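Local coordinates for protein N6 adenine specific DNA methylase (Encephalitozoon cuniculi, PDB 3Q87) that binds S-adenosylmethionine and probably acts as the catalytic subunit of a protein methyltransferase that modifies the translation termination factor eRF1, at residues Glu8-Glu20 and Leu146-Lys160. Residues are numbered along the deposited sequence; the frame is centred on the assembly and turned at random.
With SAM (S-adenosylmethionine), chain D.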
loop_
_atom_site.group_PDB
_atom_site.type_symbol
_atom_site.label_atom_id
_atom_site.label_comp_id
_atom_site.label_asym_id
_atom_site.label_seq_id
_atom_site.Cartn_x
_atom_site.Cartn_y
_atom_site.Cartn_z
ATOM N N GLU B 8 3.389 -21.703 6.271
ATOM C CA GLU B 8 2.729 -22.433 5.190
ATOM C C GLU B 8 1.549 -21.629 4.648
ATOM O O GLU B 8 1.259 -21.671 3.455
ATOM C CB GLU B 8 2.271 -23.822 5.655
ATOM C CG GLU B 8 3.421 -24.817 5.816
ATOM C CD GLU B 8 2.970 -26.193 6.309
ATOM O OE1 GLU B 8 1.905 -26.682 5.871
ATOM O OE2 GLU B 8 3.696 -26.795 7.125
ATOM N N ASP B 9 0.879 -20.889 5.526
ATOM C CA ASP B 9 -0.200 -20.023 5.087
ATOM C C ASP B 9 0.302 -18.994 4.074
ATOM O O ASP B 9 -0.271 -18.859 2.998
ATOM C CB ASP B 9 -0.935 -19.360 6.266
ATOM C CG ASP B 9 -0.016 -18.555 7.193
ATOM O OD1 ASP B 9 1.206 -18.796 7.258
ATOM O OD2 ASP B 9 -0.547 -17.667 7.889
ATOM N N THR B 10 1.383 -18.287 4.399
ATOM C CA THR B 10 1.899 -17.293 3.463
ATOM C C THR B 10 2.282 -17.960 2.135
ATOM O O THR B 10 1.972 -17.453 1.075
ATOM C CB THR B 10 3.088 -16.455 4.022
ATOM O OG1 THR B 10 4.290 -16.763 3.311
ATOM C CG2 THR B 10 3.300 -16.680 5.495
ATOM N N TYR B 11 2.931 -19.115 2.193
ATOM C CA TYR B 11 3.351 -19.765 0.953
ATOM C C TYR B 11 2.201 -20.263 0.062
ATOM O O TYR B 11 2.353 -20.348 -1.151
ATOM C CB TYR B 11 4.378 -20.865 1.235
ATOM C CG TYR B 11 5.665 -20.287 1.769
ATOM C CD1 TYR B 11 6.375 -19.347 1.032
ATOM C CD2 TYR B 11 6.159 -20.654 3.010
ATOM C CE1 TYR B 11 7.558 -18.802 1.507
ATOM C CE2 TYR B 11 7.334 -20.104 3.500
ATOM C CZ TYR B 11 8.029 -19.185 2.740
ATOM O OH TYR B 11 9.204 -18.636 3.210
ATOM N N THR B 12 1.053 -20.581 0.644
ATOM C CA THR B 12 -0.090 -20.925 -0.196
ATOM C C THR B 12 -0.651 -19.674 -0.905
ATOM O O THR B 12 -1.075 -19.745 -2.055
ATOM C CB THR B 12 -1.218 -21.666 0.574
ATOM O OG1 THR B 12 -2.107 -20.717 1.164
ATOM C CG2 THR B 12 -0.647 -22.552 1.660
ATOM N N LEU B 13 -0.647 -18.531 -0.225
ATOM C CA LEU B 13 -1.018 -17.279 -0.882
ATOM C C LEU B 13 -0.025 -16.991 -2.010
ATOM O O LEU B 13 -0.416 -16.730 -3.147
ATOM C CB LEU B 13 -1.106 -16.116 0.129
ATOM C CG LEU B 13 -1.482 -14.714 -0.388
ATOM C CD1 LEU B 13 -2.701 -14.757 -1.288
ATOM C CD2 LEU B 13 -1.699 -13.700 0.766
ATOM N N MET B 14 1.264 -17.087 -1.706
ATOM C CA MET B 14 2.286 -16.836 -2.710
ATOM C C MET B 14 2.157 -17.769 -3.916
ATOM O O MET B 14 2.303 -17.331 -5.060
ATOM C CB MET B 14 3.680 -16.950 -2.096
ATOM C CG MET B 14 3.954 -15.859 -1.071
ATOM S SD MET B 14 5.598 -15.934 -0.308
ATOM C CE MET B 14 6.667 -15.438 -1.668
ATOM N N ASP B 15 1.888 -19.047 -3.661
ATOM C CA ASP B 15 1.730 -20.012 -4.745
ATOM C C ASP B 15 0.561 -19.625 -5.646
ATOM O O ASP B 15 0.685 -19.649 -6.869
ATOM C CB ASP B 15 1.533 -21.439 -4.213
ATOM C CG ASP B 15 2.836 -22.085 -3.743
ATOM O OD1 ASP B 15 3.929 -21.510 -3.967
ATOM O OD2 ASP B 15 2.762 -23.179 -3.143
ATOM N N ALA B 16 -0.565 -19.243 -5.048
ATOM C CA ALA B 16 -1.711 -18.829 -5.852
ATOM C C ALA B 16 -1.442 -17.558 -6.675
ATOM O O ALA B 16 -1.860 -17.464 -7.835
ATOM C CB ALA B 16 -2.953 -18.679 -4.997
ATOM N N LEU B 17 -0.750 -16.590 -6.074
ATOM C CA LEU B 17 -0.393 -15.348 -6.763
ATOM C C LEU B 17 0.507 -15.658 -7.945
ATOM O O LEU B 17 0.403 -15.048 -9.013
ATOM C CB LEU B 17 0.328 -14.381 -5.816
ATOM C CG LEU B 17 -0.533 -13.768 -4.699
ATOM C CD1 LEU B 17 0.332 -13.053 -3.688
ATOM C CD2 LEU B 17 -1.577 -12.818 -5.275
ATOM N N GLU B 18 1.395 -16.617 -7.746
ATOM C CA GLU B 18 2.331 -16.981 -8.789
ATOM C C GLU B 18 1.602 -17.504 -10.027
ATOM O O GLU B 18 1.962 -17.166 -11.156
ATOM C CB GLU B 18 3.330 -18.018 -8.266
ATOM C CG GLU B 18 4.497 -18.250 -9.197
ATOM C CD GLU B 18 5.264 -16.978 -9.485
ATOM O OE1 GLU B 18 5.261 -16.062 -8.626
ATOM O OE2 GLU B 18 5.878 -16.895 -10.573
ATOM N N ARG B 19 0.569 -18.311 -9.813
ATOM C CA ARG B 19 -0.142 -18.940 -10.917
ATOM C C ARG B 19 -0.991 -17.927 -11.666
ATOM O O ARG B 19 -1.202 -18.062 -12.872
ATOM C CB ARG B 19 -1.005 -20.107 -10.425
ATOM C CG ARG B 19 -0.210 -21.144 -9.648
ATOM C CD ARG B 19 -1.025 -22.394 -9.350
ATOM N NE ARG B 19 -0.837 -22.834 -7.969
ATOM C CZ ARG B 19 -1.761 -22.722 -7.015
ATOM N NH1 ARG B 19 -2.954 -22.200 -7.290
ATOM N NH2 ARG B 19 -1.498 -23.143 -5.783
ATOM N N GLU B 20 -1.469 -16.916 -10.943
ATOM C CA GLU B 20 -2.233 -15.826 -11.539
ATOM C C GLU B 20 -1.374 -14.984 -12.477
ATOM O O GLU B 20 -1.876 -14.408 -13.430
ATOM C CB GLU B 20 -2.810 -14.922 -10.448
ATOM C CG GLU B 20 -3.919 -15.542 -9.641
ATOM C CD GLU B 20 -5.195 -15.657 -10.434
ATOM O OE1 GLU B 20 -6.128 -14.868 -10.167
ATOM O OE2 GLU B 20 -5.258 -16.521 -11.335
ATOM N N LEU B 146 -9.778 -19.419 -4.978
ATOM C CA LEU B 146 -8.675 -19.758 -5.870
ATOM C C LEU B 146 -7.999 -21.066 -5.488
ATOM O O LEU B 146 -7.612 -21.849 -6.352
ATOM C CB LEU B 146 -7.630 -18.637 -5.884
ATOM C CG LEU B 146 -7.571 -17.747 -7.117
ATOM C CD1 LEU B 146 -6.237 -17.013 -7.164
ATOM C CD2 LEU B 146 -7.734 -18.589 -8.349
ATOM N N LYS B 147 -7.842 -21.295 -4.193
ATOM C CA LYS B 147 -7.104 -22.460 -3.738
ATOM C C LYS B 147 -7.479 -22.856 -2.328
ATOM O O LYS B 147 -7.720 -22.006 -1.477
ATOM C CB LYS B 147 -5.593 -22.217 -3.821
ATOM C CG LYS B 147 -4.788 -23.284 -3.101
ATOM C CD LYS B 147 -3.534 -23.649 -3.866
ATOM C CE LYS B 147 -3.145 -25.108 -3.602
ATOM N NZ LYS B 147 -2.180 -25.652 -4.606
ATOM N N VAL B 148 -7.551 -24.161 -2.100
ATOM C CA VAL B 148 -7.760 -24.703 -0.771
ATOM C C VAL B 148 -6.576 -25.600 -0.457
ATOM O O VAL B 148 -6.092 -26.315 -1.328
ATOM C CB VAL B 148 -9.052 -25.523 -0.685
ATOM C CG1 VAL B 148 -9.333 -25.894 0.761
ATOM C CG2 VAL B 148 -10.207 -24.733 -1.261
ATOM N N ARG B 149 -6.093 -25.546 0.777
ATOM C CA ARG B 149 -4.913 -26.312 1.141
ATOM C C ARG B 149 -4.884 -26.542 2.642
ATOM O O ARG B 149 -5.002 -25.602 3.432
ATOM C CB ARG B 149 -3.643 -25.597 0.670
ATOM C CG ARG B 149 -2.367 -26.403 0.846
ATOM C CD ARG B 149 -1.142 -25.594 0.477
ATOM N NE ARG B 149 -1.020 -25.396 -0.967
ATOM C CZ ARG B 149 -0.014 -24.752 -1.561
ATOM N NH1 ARG B 149 0.967 -24.227 -0.840
ATOM N NH2 ARG B 149 0.012 -24.629 -2.882
ATOM N N LYS B 150 -4.761 -27.805 3.032
ATOM C CA LYS B 150 -4.594 -28.154 4.437
ATOM C C LYS B 150 -3.129 -27.961 4.786
ATOM O O LYS B 150 -2.252 -28.414 4.054
ATOM C CB LYS B 150 -5.000 -29.616 4.690
ATOM C CG LYS B 150 -4.777 -30.093 6.131
ATOM C CD LYS B 150 -5.974 -29.776 7.015
ATOM C CE LYS B 150 -5.579 -29.610 8.483
ATOM N NZ LYS B 150 -6.701 -29.037 9.296
ATOM N N ILE B 151 -2.868 -27.278 5.895
ATOM C CA ILE B 151 -1.503 -27.077 6.367
ATOM C C ILE B 151 -1.471 -27.524 7.820
ATOM O O ILE B 151 -2.495 -27.956 8.349
ATOM C CB ILE B 151 -1.072 -25.592 6.253
ATOM C CG1 ILE B 151 -1.800 -24.743 7.294
ATOM C CG2 ILE B 151 -1.358 -25.052 4.858
ATOM C CD1 ILE B 151 -1.443 -23.270 7.249
ATOM N N LEU B 152 -0.305 -27.432 8.460
ATOM C CA LEU B 152 -0.182 -27.745 9.887
ATOM C C LEU B 152 -1.096 -26.874 10.737
ATOM O O LEU B 152 -0.824 -25.688 10.932
ATOM C CB LEU B 152 1.255 -27.533 10.359
ATOM C CG LEU B 152 2.263 -28.562 9.878
ATOM C CD1 LEU B 152 3.657 -28.076 10.185
ATOM C CD2 LEU B 152 1.986 -29.914 10.530
ATOM N N GLY B 153 -2.175 -27.450 11.251
ATOM C CA GLY B 153 -3.044 -26.695 12.132
ATOM C C GLY B 153 -4.436 -26.456 11.594
ATOM O O GLY B 153 -5.408 -26.640 12.314
ATOM N N GLU B 154 -4.549 -26.036 10.337
ATOM C CA GLU B 154 -5.874 -25.803 9.755
ATOM C C GLU B 154 -5.880 -25.869 8.238
ATOM O O GLU B 154 -4.916 -26.308 7.614
ATOM C CB GLU B 154 -6.467 -24.467 10.239
ATOM C CG GLU B 154 -7.988 -24.342 10.032
ATOM C CD GLU B 154 -8.676 -23.577 11.152
ATOM O OE1 GLU B 154 -8.057 -23.402 12.225
ATOM O OE2 GLU B 154 -9.838 -23.159 10.970
ATOM N N THR B 155 -6.988 -25.451 7.645
ATOM C CA THR B 155 -7.102 -25.444 6.198
ATOM C C THR B 155 -7.210 -24.006 5.711
ATOM O O THR B 155 -7.985 -23.213 6.235
ATOM C CB THR B 155 -8.315 -26.254 5.717
ATOM O OG1 THR B 155 -9.518 -25.587 6.113
ATOM C CG2 THR B 155 -8.302 -27.647 6.330
ATOM N N VAL B 156 -6.426 -23.683 4.698
ATOM C CA VAL B 156 -6.337 -22.322 4.210
ATOM C C VAL B 156 -7.170 -22.137 2.947
ATOM O O VAL B 156 -7.128 -22.975 2.045
ATOM C CB VAL B 156 -4.871 -21.981 3.899
ATOM C CG1 VAL B 156 -4.787 -20.771 2.999
ATOM C CG2 VAL B 156 -4.114 -21.759 5.176
ATOM N N TYR B 157 -7.917 -21.036 2.885
ATOM C CA TYR B 157 -8.665 -20.662 1.689
ATOM C C TYR B 157 -8.178 -19.337 1.110
ATOM O O TYR B 157 -8.123 -18.322 1.802
ATOM C CB TYR B 157 -10.156 -20.554 2.002
ATOM C CG TYR B 157 -10.755 -21.820 2.580
ATOM C CD1 TYR B 157 -11.577 -22.639 1.812
ATOM C CD2 TYR B 157 -10.496 -22.198 3.890
ATOM C CE1 TYR B 157 -12.127 -23.799 2.332
ATOM C CE2 TYR B 157 -11.043 -23.358 4.425
ATOM C CZ TYR B 157 -11.858 -24.154 3.641
ATOM O OH TYR B 157 -12.402 -25.303 4.163
ATOM N N ILE B 158 -7.828 -19.350 -0.165
ATOM C CA ILE B 158 -7.442 -18.125 -0.842
ATOM C C ILE B 158 -8.588 -17.599 -1.693
ATOM O O ILE B 158 -8.998 -18.209 -2.683
ATOM C CB ILE B 158 -6.196 -18.328 -1.690
ATOM C CG1 ILE B 158 -5.018 -18.675 -0.770
ATOM C CG2 ILE B 158 -5.922 -17.077 -2.537
ATOM C CD1 ILE B 158 -3.830 -19.190 -1.513
ATOM N N ILE B 159 -9.114 -16.459 -1.278
ATOM C CA ILE B 159 -10.240 -15.849 -1.956
ATOM C C ILE B 159 -9.779 -14.826 -2.981
ATOM O O ILE B 159 -8.960 -13.965 -2.677
ATOM C CB ILE B 159 -11.168 -15.193 -0.942
ATOM C CG1 ILE B 159 -11.699 -16.248 0.020
ATOM C CG2 ILE B 159 -12.339 -14.516 -1.631
ATOM C CD1 ILE B 159 -12.765 -15.717 0.964
ATOM N N LYS B 160 -10.278 -14.944 -4.207
ATOM C CA LYS B 160 -10.039 -13.920 -5.217
ATOM C C LYS B 160 -11.324 -13.137 -5.434
ATOM O O LYS B 160 -12.382 -13.723 -5.642
ATOM C CB LYS B 160 -9.552 -14.508 -6.538
ATOM C CG LYS B 160 -9.461 -13.463 -7.636
ATOM C CD LYS B 160 -8.822 -13.998 -8.906
ATOM C CE LYS B 160 -8.791 -12.917 -9.984
ATOM N NZ LYS B 160 -8.199 -13.418 -11.250
HETATM N N SAM D . 2.092 -10.902 4.810
HETATM C CA SAM D . 2.709 -11.681 5.892
HETATM C C SAM D . 2.731 -13.164 5.494
HETATM O O SAM D . 3.527 -13.960 5.993
HETATM O OXT SAM D . 1.949 -13.606 4.655
HETATM C CB SAM D . 2.087 -11.445 7.296
HETATM C CG SAM D . 0.661 -11.937 7.648
HETATM S SD SAM D . 0.116 -11.827 9.410
HETATM C CE SAM D . -1.006 -13.232 9.568
HETATM C "C5'" SAM D . -1.068 -10.457 9.403
HETATM C "C4'" SAM D . -0.308 -9.145 9.305
HETATM O "O4'" SAM D . -1.222 -8.061 9.350
HETATM C "C3'" SAM D . 0.682 -8.946 10.444
HETATM O "O3'" SAM D . 1.915 -8.539 9.893
HETATM C "C2'" SAM D . 0.091 -7.822 11.271
HETATM O "O2'" SAM D . 1.052 -6.980 11.866
HETATM C "C1'" SAM D . -0.705 -7.077 10.224
HETATM N N9 SAM D . -1.852 -6.362 10.762
HETATM C C8 SAM D . -2.633 -6.661 11.855
HETATM N N7 SAM D . -3.589 -5.708 11.946
HETATM C C5 SAM D . -3.417 -4.826 10.917
HETATM C C6 SAM D . -4.092 -3.687 10.514
HETATM N N6 SAM D . -5.149 -3.269 11.203
HETATM N N1 SAM D . -3.667 -2.989 9.396
HETATM C C2 SAM D . -2.572 -3.414 8.661
HETATM N N3 SAM D . -1.905 -4.554 9.067
HETATM C C4 SAM D . -2.323 -5.231 10.168
#
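R149 holds D15 in a salt bridge in which both end nitrogens converge on one oxygen: NH1 and NH2 each lie 3.1 Å from D15 OD2. That oxygen lies in the R149 guanidinium plane; NH2 meets its anti lone pair, and NH1 comes on the anti side but tilted from the carboxylate plane. The two planes stand 59° apart, so the grip is two-pronged but not coplanar. A bend at chi3 lays one guanidinium face over T12 CA. A second salt bridge joins K160 NZ to E20 OE1 at 2.8 Å on the syn side; Y120 OH also bonds this oxygen. At the turn, L152 N makes a weak 3.5 Å bond to E8 OE1.

Apolar contacts fill the middle. A16 CB nears L146 CD1 (4.3 Å), and L13 CD1 nears I158 CG2 (4.2 Å). T12 OG1 touches V156 CG1 while donating to D9 O (3.2 Å), which satisfies this buried hydroxyl within the helix.

The axis of helix 8-20 lies 149° from strand 146-150 and 35° from strand 155-160, covering one face of this antiparallel hairpin; T10 belongs to the S-adenosylmethionine pocket. The sheet beneath, ordered 3-2-1-4-5-7-6, is that of the class I Rossmann-like methyltransferase fold.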